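Local coordinates for protein HTH-type transcriptional activator AmpR (Citrobacter freundii, PDB 3KOS) that regulates transcription of the AmpC beta-lactamase gene as a DNA-binding LysR-type regulator, represented by its effector-binding domain, at residues Glu12-Gly17 and Pro194-Phe199; Gly58-Ile63 and Gln188-Thr193; Leu82-Cys87 and Leu174-Leu179. All coordinates share one frame; numbering follows the deposited sequence.

Contact 1 of 3, residues Glu12-Gly17 and Pro194-Phe199; sequences EKLKIG and PAMREF
L14 and F199 both carry CG anti to the backbone N (chi1 174° and 179°), which sends the leucine out from strand 12-17 toward the helix and carries the phenyl ring of F199, on helix 194-199, onward along the strand to I16. The two side chains cross at about a right angle. L14 forks at CG: its CD2 rests 3.4 Å from CB of F199, while CD1 lies 3.4 Å from CG of selenomethionine M196, a tight carbon pair. A195 meets the base of the same leucine, CB to CB at 4.4 Å, where the two backbones are nearest each other. I16 reaches the ring from the opposite direction. Its CD1 stands over one face of F199 as a CH-pi contact, 3.5 Å from the ring centroid and 20° off the ring normal, displaced toward the rim at CE1. F34 meets the same ring edge-to-face, and I184 of strand 181-187 also packs against F199. No direct hydrogen bond joins the strand to the helix. The polar link lies at the start of both, where a water donates to OE1 of E12 (2.9 Å) and accepts from N of A195 (3.0 Å), so an amide in the first turn of the helix is met through solvent by a carboxylate. The extended E12 chain also brings OE1 to 3.8 Å from CB of A195. The C-terminal helix thus packs against a face of the mixed sheet through L14, I16 and F199, the helix-on-sheet packing of an alpha/beta subdomain in the LysR effector-binding, periplasmic-binding-protein-like fold.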
loop_
_atom_site.group_PDB
_atom_site.type_symbol
_atom_site.label_atom_id
_atom_site.label_comp_id
_atom_site.label_asym_id
_atom_site.label_seq_id
_atom_site.Cartn_x
_atom_site.Cartn_y
_atom_site.Cartn_z
ATOM N N GLU A 12 1.909 23.238 17.948
ATOM C CA GLU A 12 0.658 22.595 18.307
ATOM C C GLU A 12 0.608 21.270 17.569
ATOM O O GLU A 12 0.845 21.226 16.367
ATOM C CB GLU A 12 -0.525 23.477 17.907
ATOM C CG GLU A 12 -0.449 24.879 18.523
ATOM C CD GLU A 12 -1.604 25.774 18.115
ATOM O OE1 GLU A 12 -2.415 25.361 17.261
ATOM O OE2 GLU A 12 -1.708 26.902 18.654
ATOM N N LYS A 13 0.313 20.201 18.290
ATOM C CA LYS A 13 0.325 18.872 17.692
ATOM C C LYS A 13 -0.932 18.618 16.873
ATOM O O LYS A 13 -2.026 19.022 17.261
ATOM C CB LYS A 13 0.478 17.810 18.773
ATOM C CG LYS A 13 0.668 16.409 18.224
ATOM C CD LYS A 13 1.097 15.458 19.319
ATOM C CE LYS A 13 1.190 14.030 18.804
ATOM N NZ LYS A 13 1.559 13.097 19.900
ATOM N N LEU A 14 -0.765 17.952 15.729
ATOM C CA LEU A 14 -1.895 17.533 14.911
ATOM C C LEU A 14 -1.600 16.135 14.374
ATOM O O LEU A 14 -0.579 15.923 13.727
ATOM C CB LEU A 14 -2.114 18.507 13.756
ATOM C CG LEU A 14 -3.176 18.162 12.706
ATOM C CD1 LEU A 14 -4.538 18.014 13.343
ATOM C CD2 LEU A 14 -3.220 19.239 11.634
ATOM N N LYS A 15 -2.493 15.191 14.653
ATOM C CA LYS A 15 -2.262 13.800 14.270
ATOM C C LYS A 15 -3.294 13.375 13.236
ATOM O O LYS A 15 -4.503 13.427 13.482
ATOM C CB LYS A 15 -2.311 12.884 15.499
ATOM C CG LYS A 15 -1.579 11.577 15.274
ATOM C CD LYS A 15 -1.679 10.590 16.445
ATOM C CE LYS A 15 -0.959 9.288 16.068
ATOM N NZ LYS A 15 -1.161 8.178 17.050
ATOM N N ILE A 16 -2.813 12.983 12.065
ATOM C CA ILE A 16 -3.706 12.657 10.970
ATOM C C ILE A 16 -3.358 11.304 10.350
ATOM O O ILE A 16 -2.211 11.055 10.010
ATOM C CB ILE A 16 -3.668 13.733 9.893
ATOM C CG1 ILE A 16 -4.017 15.098 10.511
ATOM C CG2 ILE A 16 -4.634 13.397 8.779
ATOM C CD1 ILE A 16 -4.372 16.158 9.500
ATOM N N GLY A 17 -4.367 10.451 10.209
ATOM C CA GLY A 17 -4.215 9.161 9.548
ATOM C C GLY A 17 -4.794 9.247 8.146
ATOM O O GLY A 17 -5.987 9.501 7.983
ATOM N N PRO A 194 -7.617 24.356 17.170
ATOM C CA PRO A 194 -7.256 25.357 16.161
ATOM C C PRO A 194 -6.377 24.773 15.054
ATOM O O PRO A 194 -6.531 25.149 13.893
ATOM C CB PRO A 194 -6.458 26.395 16.961
ATOM C CG PRO A 194 -6.885 26.209 18.372
ATOM C CD PRO A 194 -7.261 24.772 18.537
ATOM N N ALA A 195 -5.454 23.892 15.418
ATOM C CA ALA A 195 -4.558 23.275 14.436
ATOM C C ALA A 195 -5.369 22.470 13.422
ATOM O O ALA A 195 -5.083 22.494 12.226
ATOM C CB ALA A 195 -3.546 22.383 15.128
HETATM N N MSE A 196 -6.387 21.764 13.904
HETATM C CA MSE A 196 -7.271 21.011 13.014
HETATM C C MSE A 196 -8.027 21.940 12.066
HETATM O O MSE A 196 -8.078 21.699 10.857
HETATM C CB MSE A 196 -8.239 20.138 13.824
HETATM C CG MSE A 196 -7.528 19.013 14.575
HETATM SE SE MSE A 196 -8.666 18.221 15.982
HETATM C CE MSE A 196 -10.074 17.488 14.843
ATOM N N ARG A 197 -8.598 23.021 12.601
ATOM C CA ARG A 197 -9.349 23.938 11.756
ATOM C C ARG A 197 -8.441 24.513 10.681
ATOM O O ARG A 197 -8.847 24.677 9.532
ATOM C CB ARG A 197 -9.982 25.073 12.587
ATOM C CG ARG A 197 -11.199 24.648 13.403
ATOM C CD ARG A 197 -11.876 25.857 14.108
ATOM N NE ARG A 197 -11.090 26.313 15.249
ATOM C CZ ARG A 197 -11.186 25.790 16.468
ATOM N NH1 ARG A 197 -12.047 24.810 16.697
ATOM N NH2 ARG A 197 -10.431 26.244 17.461
ATOM N N GLU A 198 -7.211 24.831 11.062
ATOM C CA GLU A 198 -6.261 25.415 10.127
ATOM C C GLU A 198 -5.844 24.437 9.040
ATOM O O GLU A 198 -5.811 24.781 7.858
ATOM C CB GLU A 198 -5.056 25.973 10.884
ATOM C CG GLU A 198 -5.430 27.278 11.596
ATOM C CD GLU A 198 -4.373 27.801 12.535
ATOM O OE1 GLU A 198 -3.415 27.066 12.847
ATOM O OE2 GLU A 198 -4.516 28.962 12.979
ATOM N N PHE A 199 -5.533 23.210 9.436
ATOM C CA PHE A 199 -5.204 22.192 8.447
ATOM C C PHE A 199 -6.367 21.942 7.476
ATOM O O PHE A 199 -6.164 21.865 6.268
ATOM C CB PHE A 199 -4.783 20.889 9.120
ATOM C CG PHE A 199 -4.455 19.795 8.141
ATOM C CD1 PHE A 199 -5.437 18.922 7.714
ATOM C CD2 PHE A 199 -3.175 19.675 7.620
ATOM C CE1 PHE A 199 -5.147 17.914 6.800
ATOM C CE2 PHE A 199 -2.878 18.675 6.701
ATOM C CZ PHE A 199 -3.868 17.790 6.297
HETATM O O HOH W 1 -4.297 23.325 18.180
#

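Contact 2 of 3, residues Gly58-Ile63 and Gln188-Thr193; sequences GLDYTI and QSRPET
D60 and R190 cross with their carboxylate and guanidinium planes 66° apart, in a salt bridge between the loop leading into strand 61-66 and the loop that joins strand 181-187 to the last helix of the LysR effector-binding, periplasmic-binding-protein-like alpha/beta fold. A single carboxylate oxygen takes both contacts: R190 NH2 donates to D60 OD1 at 2.8 Å, and R190 NE adds a weak bond to the same atom at 3.1 Å. NH2 comes from above the carboxylate plane, 46° out of it, rather than in the flat two-by-two pairing of these groups. A bend at chi2 (86°) turns the arginine chain so that one guanidinium face lies over the backbone, with L59 O 3.2 Å above the plane and offset toward the rim. That carbonyl is probably a favourable electrostatic neighbour of the cation, though its angle to NE is too poor for a hydrogen bond. G58, just before, ends helix 54-57 in a Schellman motif.

The other oxygen of D60, OD2, accepts from the backbone N of K15 and bonds a glycerol, probably from the crystallisation liquor, so the two oxygens tie the arginine loop to strand 12-19. T193 is the N-cap of helix 194-209, its OG1 taking the backbone N of M196. Farther along, E192 is salt-bridged through OE1 to R197, and Y61 OH pairs with S200. Waters bridge the segments as well: one donates to both D60 OD1 and P191 O, and another, in the plane of the Y61 ring at its edge, lies 2.7 Å from Y61 OH and donates to E192 OE2.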
loop_
_atom_site.group_PDB
_atom_site.type_symbol
_atom_site.label_atom_id
_atom_site.label_comp_id
_atom_site.label_asym_id
_atom_site.label_seq_id
_atom_site.Cartn_x
_atom_site.Cartn_y
_atom_site.Cartn_z
ATOM N N GLY A 58 -5.797 7.153 18.244
ATOM C CA GLY A 58 -5.674 8.486 18.806
ATOM C C GLY A 58 -5.487 9.557 17.745
ATOM O O GLY A 58 -4.736 10.517 17.936
ATOM N N LEU A 59 -6.191 9.411 16.631
ATOM C CA LEU A 59 -6.114 10.391 15.553
ATOM C C LEU A 59 -6.961 11.629 15.823
ATOM O O LEU A 59 -8.012 11.544 16.458
ATOM C CB LEU A 59 -6.577 9.766 14.240
ATOM C CG LEU A 59 -5.825 8.517 13.772
ATOM C CD1 LEU A 59 -6.456 8.001 12.486
ATOM C CD2 LEU A 59 -4.339 8.811 13.579
ATOM N N ASP A 60 -6.510 12.775 15.324
ATOM C CA ASP A 60 -7.364 13.965 15.293
ATOM C C ASP A 60 -8.297 13.902 14.090
ATOM O O ASP A 60 -9.519 14.020 14.228
ATOM C CB ASP A 60 -6.501 15.232 15.254
ATOM C CG ASP A 60 -5.711 15.423 16.530
ATOM O OD1 ASP A 60 -6.321 15.310 17.617
ATOM O OD2 ASP A 60 -4.494 15.672 16.460
ATOM N N TYR A 61 -7.704 13.700 12.910
ATOM C CA TYR A 61 -8.436 13.585 11.662
ATOM C C TYR A 61 -8.096 12.273 10.958
ATOM O O TYR A 61 -6.994 11.746 11.112
ATOM C CB TYR A 61 -8.028 14.698 10.703
ATOM C CG TYR A 61 -8.752 16.019 10.873
ATOM C CD1 TYR A 61 -10.127 16.071 11.071
ATOM C CD2 TYR A 61 -8.057 17.216 10.776
ATOM C CE1 TYR A 61 -10.788 17.295 11.194
ATOM C CE2 TYR A 61 -8.705 18.431 10.902
ATOM C CZ TYR A 61 -10.064 18.462 11.113
ATOM O OH TYR A 61 -10.688 19.691 11.227
ATOM N N THR A 62 -9.037 11.793 10.157
ATOM C CA THR A 62 -8.814 10.656 9.264
ATOM C C THR A 62 -9.113 11.102 7.836
ATOM O O THR A 62 -10.173 11.665 7.564
ATOM C CB THR A 62 -9.772 9.510 9.604
ATOM O OG1 THR A 62 -9.602 9.139 10.976
ATOM C CG2 THR A 62 -9.509 8.298 8.710
ATOM N N ILE A 63 -8.181 10.882 6.917
ATOM C CA ILE A 63 -8.498 11.132 5.521
ATOM C C ILE A 63 -8.770 9.774 4.903
ATOM O O ILE A 63 -7.978 8.857 5.067
ATOM C CB ILE A 63 -7.383 11.878 4.799
ATOM C CG1 ILE A 63 -7.288 13.311 5.368
ATOM C CG2 ILE A 63 -7.670 11.896 3.301
ATOM C CD1 ILE A 63 -6.133 14.138 4.801
ATOM N N GLN A 188 -17.206 12.679 16.102
ATOM C CA GLN A 188 -17.966 13.747 16.739
ATOM C C GLN A 188 -17.541 13.949 18.188
ATOM O O GLN A 188 -17.663 15.044 18.727
ATOM C CB GLN A 188 -19.473 13.513 16.615
ATOM C CG GLN A 188 -19.965 13.663 15.182
ATOM C CD GLN A 188 -21.467 13.840 15.071
ATOM O OE1 GLN A 188 -22.241 13.214 15.806
ATOM N NE2 GLN A 188 -21.891 14.692 14.136
ATOM N N SER A 189 -17.002 12.903 18.804
ATOM C CA SER A 189 -16.556 12.993 20.192
ATOM C C SER A 189 -15.130 13.520 20.346
ATOM O O SER A 189 -14.651 13.688 21.465
ATOM C CB SER A 189 -16.678 11.631 20.874
ATOM O OG SER A 189 -15.896 10.666 20.197
ATOM N N ARG A 190 -14.450 13.773 19.232
ATOM C CA ARG A 190 -13.084 14.295 19.274
ATOM C C ARG A 190 -13.129 15.822 19.202
ATOM O O ARG A 190 -13.718 16.382 18.280
ATOM C CB ARG A 190 -12.265 13.752 18.098
ATOM C CG ARG A 190 -10.787 14.152 18.109
ATOM C CD ARG A 190 -9.951 13.206 18.950
ATOM N NE ARG A 190 -8.545 13.598 19.024
ATOM C CZ ARG A 190 -7.585 12.836 19.542
ATOM N NH1 ARG A 190 -7.878 11.628 20.021
ATOM N NH2 ARG A 190 -6.328 13.265 19.572
ATOM N N PRO A 191 -12.516 16.498 20.181
ATOM C CA PRO A 191 -12.529 17.966 20.212
ATOM C C PRO A 191 -11.805 18.559 19.009
ATOM O O PRO A 191 -10.726 18.093 18.659
ATOM C CB PRO A 191 -11.749 18.299 21.489
ATOM C CG PRO A 191 -11.812 17.064 22.319
ATOM C CD PRO A 191 -11.829 15.923 21.350
ATOM N N GLU A 192 -12.398 19.570 18.388
ATOM C CA GLU A 192 -11.754 20.258 17.272
ATOM C C GLU A 192 -10.838 21.371 17.777
ATOM O O GLU A 192 -11.288 22.313 18.437
ATOM C CB GLU A 192 -12.813 20.817 16.331
ATOM C CG GLU A 192 -12.277 21.436 15.067
ATOM C CD GLU A 192 -13.342 22.228 14.332
ATOM O OE1 GLU A 192 -13.675 23.351 14.784
ATOM O OE2 GLU A 192 -13.853 21.733 13.307
ATOM N N THR A 193 -9.549 21.253 17.465
ATOM C CA THR A 193 -8.530 22.204 17.891
ATOM C C THR A 193 -8.298 23.255 16.813
ATOM O O THR A 193 -8.728 23.086 15.673
ATOM C CB THR A 193 -7.185 21.492 18.123
ATOM O OG1 THR A 193 -6.748 20.916 16.879
ATOM C CG2 THR A 193 -7.325 20.395 19.184
HETATM O O HOH W 2 -4.881 19.010 17.019
HETATM O O HOH W 3 -8.530 16.637 19.218
HETATM O O HOH W 4 -13.152 19.379 12.271
#

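Contact 3 of 3, residues Leu82-Cys87 and Leu174-Leu179; sequences LMSPLC and LTQIDL
M83 and I177 form one antiparallel, hydrogen-bonded pair: M83 N donates to I177 O (2.8 Å, nearly straight at 173°) and I177 N returns the bond to M83 O (2.9 Å), both donors in the carbonyl plane. M83 O also receives a CA-H...O contact from Q176. A side-chain bond adds to the bridge, since S84 OG, anti to its own N (chi1 -166°), donates to T175 O at 2.8 Å from above the carbonyl plane; W118 NE1 is a second donor to that oxygen. Side-chain packing divides between two sides. On one, which is apolar, the selenomethionine M83 bends so that CE touches CD1 of I177 and CD1 of L179, each at 4.0 Å, beside Y65. On the other, L82 crosses the extended Q176 chain at about a right angle, with CD1 3.4 Å from Q176 NE2, while CD2 rests 3.6 Å from CB of D178. D178 OD1 itself bonds to G180 N. The loop before strand 181-187 thus meets the end of strand 73-86 in an isolated beta bridge, joined to helix 114-121 through W118, within the alpha/beta LysR effector-binding domain.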
loop_
_atom_site.group_PDB
_atom_site.type_symbol
_atom_site.label_atom_id
_atom_site.label_comp_id
_atom_site.label_asym_id
_atom_site.label_seq_id
_atom_site.Cartn_x
_atom_site.Cartn_y
_atom_site.Cartn_z
ATOM N N LEU A 82 -12.969 9.777 -9.205
ATOM C CA LEU A 82 -13.492 9.053 -10.359
ATOM C C LEU A 82 -12.538 7.955 -10.814
ATOM O O LEU A 82 -11.336 8.176 -10.946
ATOM C CB LEU A 82 -13.762 10.013 -11.514
ATOM C CG LEU A 82 -14.762 11.129 -11.190
ATOM C CD1 LEU A 82 -15.079 11.932 -12.447
ATOM C CD2 LEU A 82 -16.030 10.538 -10.604
HETATM N N MSE A 83 -13.090 6.773 -11.062
HETATM C CA MSE A 83 -12.284 5.601 -11.399
HETATM C C MSE A 83 -12.415 5.170 -12.847
HETATM O O MSE A 83 -13.483 5.278 -13.452
HETATM C CB MSE A 83 -12.674 4.424 -10.521
HETATM C CG MSE A 83 -12.511 4.703 -9.050
HETATM SE SE MSE A 83 -13.128 3.176 -8.000
HETATM C CE MSE A 83 -13.697 2.010 -9.440
ATOM N N SER A 84 -11.319 4.653 -13.391
ATOM C CA SER A 84 -11.300 4.180 -14.763
ATOM C C SER A 84 -10.248 3.074 -14.863
ATOM O O SER A 84 -9.365 2.979 -14.006
ATOM C CB SER A 84 -10.963 5.357 -15.688
ATOM O OG SER A 84 -11.244 5.060 -17.043
ATOM N N PRO A 85 -10.349 2.214 -15.887
ATOM C CA PRO A 85 -9.326 1.180 -16.051
ATOM C C PRO A 85 -7.944 1.788 -16.251
ATOM O O PRO A 85 -7.819 2.839 -16.875
ATOM C CB PRO A 85 -9.774 0.448 -17.315
ATOM C CG PRO A 85 -11.270 0.565 -17.280
ATOM C CD PRO A 85 -11.538 1.955 -16.728
ATOM N N LEU A 86 -6.933 1.126 -15.702
ATOM C CA LEU A 86 -5.552 1.582 -15.796
ATOM C C LEU A 86 -4.679 0.361 -15.979
ATOM O O LEU A 86 -4.846 -0.618 -15.264
ATOM C CB LEU A 86 -5.141 2.288 -14.501
ATOM C CG LEU A 86 -5.864 3.596 -14.185
ATOM C CD1 LEU A 86 -5.607 3.992 -12.737
ATOM C CD2 LEU A 86 -5.417 4.705 -15.139
ATOM N N CYS A 87 -3.740 0.411 -16.925
ATOM C CA CYS A 87 -2.916 -0.756 -17.189
ATOM C C CYS A 87 -1.559 -0.360 -17.768
ATOM O O CYS A 87 -1.326 0.808 -18.094
ATOM C CB CYS A 87 -3.640 -1.730 -18.126
ATOM S SG CYS A 87 -3.926 -1.020 -19.766
ATOM N N LEU A 174 -11.860 6.832 -21.693
ATOM C CA LEU A 174 -12.224 8.101 -21.082
ATOM C C LEU A 174 -13.249 7.943 -19.966
ATOM O O LEU A 174 -13.278 8.743 -19.032
ATOM C CB LEU A 174 -12.776 9.052 -22.141
ATOM C CG LEU A 174 -11.753 9.544 -23.160
ATOM C CD1 LEU A 174 -12.408 10.486 -24.170
ATOM C CD2 LEU A 174 -10.599 10.231 -22.444
ATOM N N THR A 175 -14.101 6.929 -20.077
ATOM C CA THR A 175 -15.227 6.779 -19.159
ATOM C C THR A 175 -14.791 6.492 -17.732
ATOM O O THR A 175 -13.973 5.609 -17.487
ATOM C CB THR A 175 -16.210 5.678 -19.617
ATOM O OG1 THR A 175 -16.747 6.019 -20.898
ATOM C CG2 THR A 175 -17.355 5.538 -18.618
ATOM N N GLN A 176 -15.350 7.252 -16.795
ATOM C CA GLN A 176 -15.031 7.098 -15.383
ATOM C C GLN A 176 -16.304 6.893 -14.568
ATOM O O GLN A 176 -17.367 7.382 -14.947
ATOM C CB GLN A 176 -14.342 8.352 -14.870
ATOM C CG GLN A 176 -13.116 8.767 -15.635
ATOM C CD GLN A 176 -12.576 10.075 -15.129
ATOM O OE1 GLN A 176 -11.462 10.141 -14.608
ATOM N NE2 GLN A 176 -13.374 11.131 -15.255
ATOM N N ILE A 177 -16.194 6.193 -13.441
ATOM C CA ILE A 177 -17.332 6.019 -12.538
ATOM C C ILE A 177 -17.012 6.570 -11.146
ATOM O O ILE A 177 -15.847 6.672 -10.764
ATOM C CB ILE A 177 -17.774 4.544 -12.424
ATOM C CG1 ILE A 177 -16.617 3.660 -11.947
ATOM C CG2 ILE A 177 -18.312 4.035 -13.764
ATOM C CD1 ILE A 177 -17.014 2.211 -11.664
ATOM N N ASP A 178 -18.057 6.916 -10.396
ATOM C CA ASP A 178 -17.916 7.447 -9.044
ATOM C C ASP A 178 -18.493 6.453 -8.050
ATOM O O ASP A 178 -19.705 6.248 -8.004
ATOM C CB ASP A 178 -18.651 8.789 -8.943
ATOM C CG ASP A 178 -18.586 9.411 -7.553
ATOM O OD1 ASP A 178 -18.123 8.764 -6.591
ATOM O OD2 ASP A 178 -19.014 10.578 -7.421
ATOM N N LEU A 179 -17.621 5.813 -7.275
ATOM C CA LEU A 179 -18.056 4.902 -6.230
ATOM C C LEU A 179 -17.613 5.421 -4.864
ATOM O O LEU A 179 -17.592 4.678 -3.881
ATOM C CB LEU A 179 -17.496 3.496 -6.469
ATOM C CG LEU A 179 -17.929 2.864 -7.795
ATOM C CD1 LEU A 179 -17.352 1.456 -7.956
ATOM C CD2 LEU A 179 -19.447 2.840 -7.886
#

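Contacts 1 and 2 adjoin, their centres 9 Å apart, and hold the same end of the domain: strands 12-19 and 61-66 are neighbours in the mixed sheet, and the loop 188-193 runs straight into the helix of contact 1. Contact 1 is the buried, apolar part, built from aliphatic and aromatic side chains, whereas contact 2 lies at the partly buried margin and relies on charge and water. Contact 3, on the opposite side of the chain's centre, is about 31 Å from contact 2 between centres. It is partly buried, with M83 and I177 buried and D178 exposed. It too reaches the mixed sheet, through strand 73-86, but joins its segments mainly by backbone bonds.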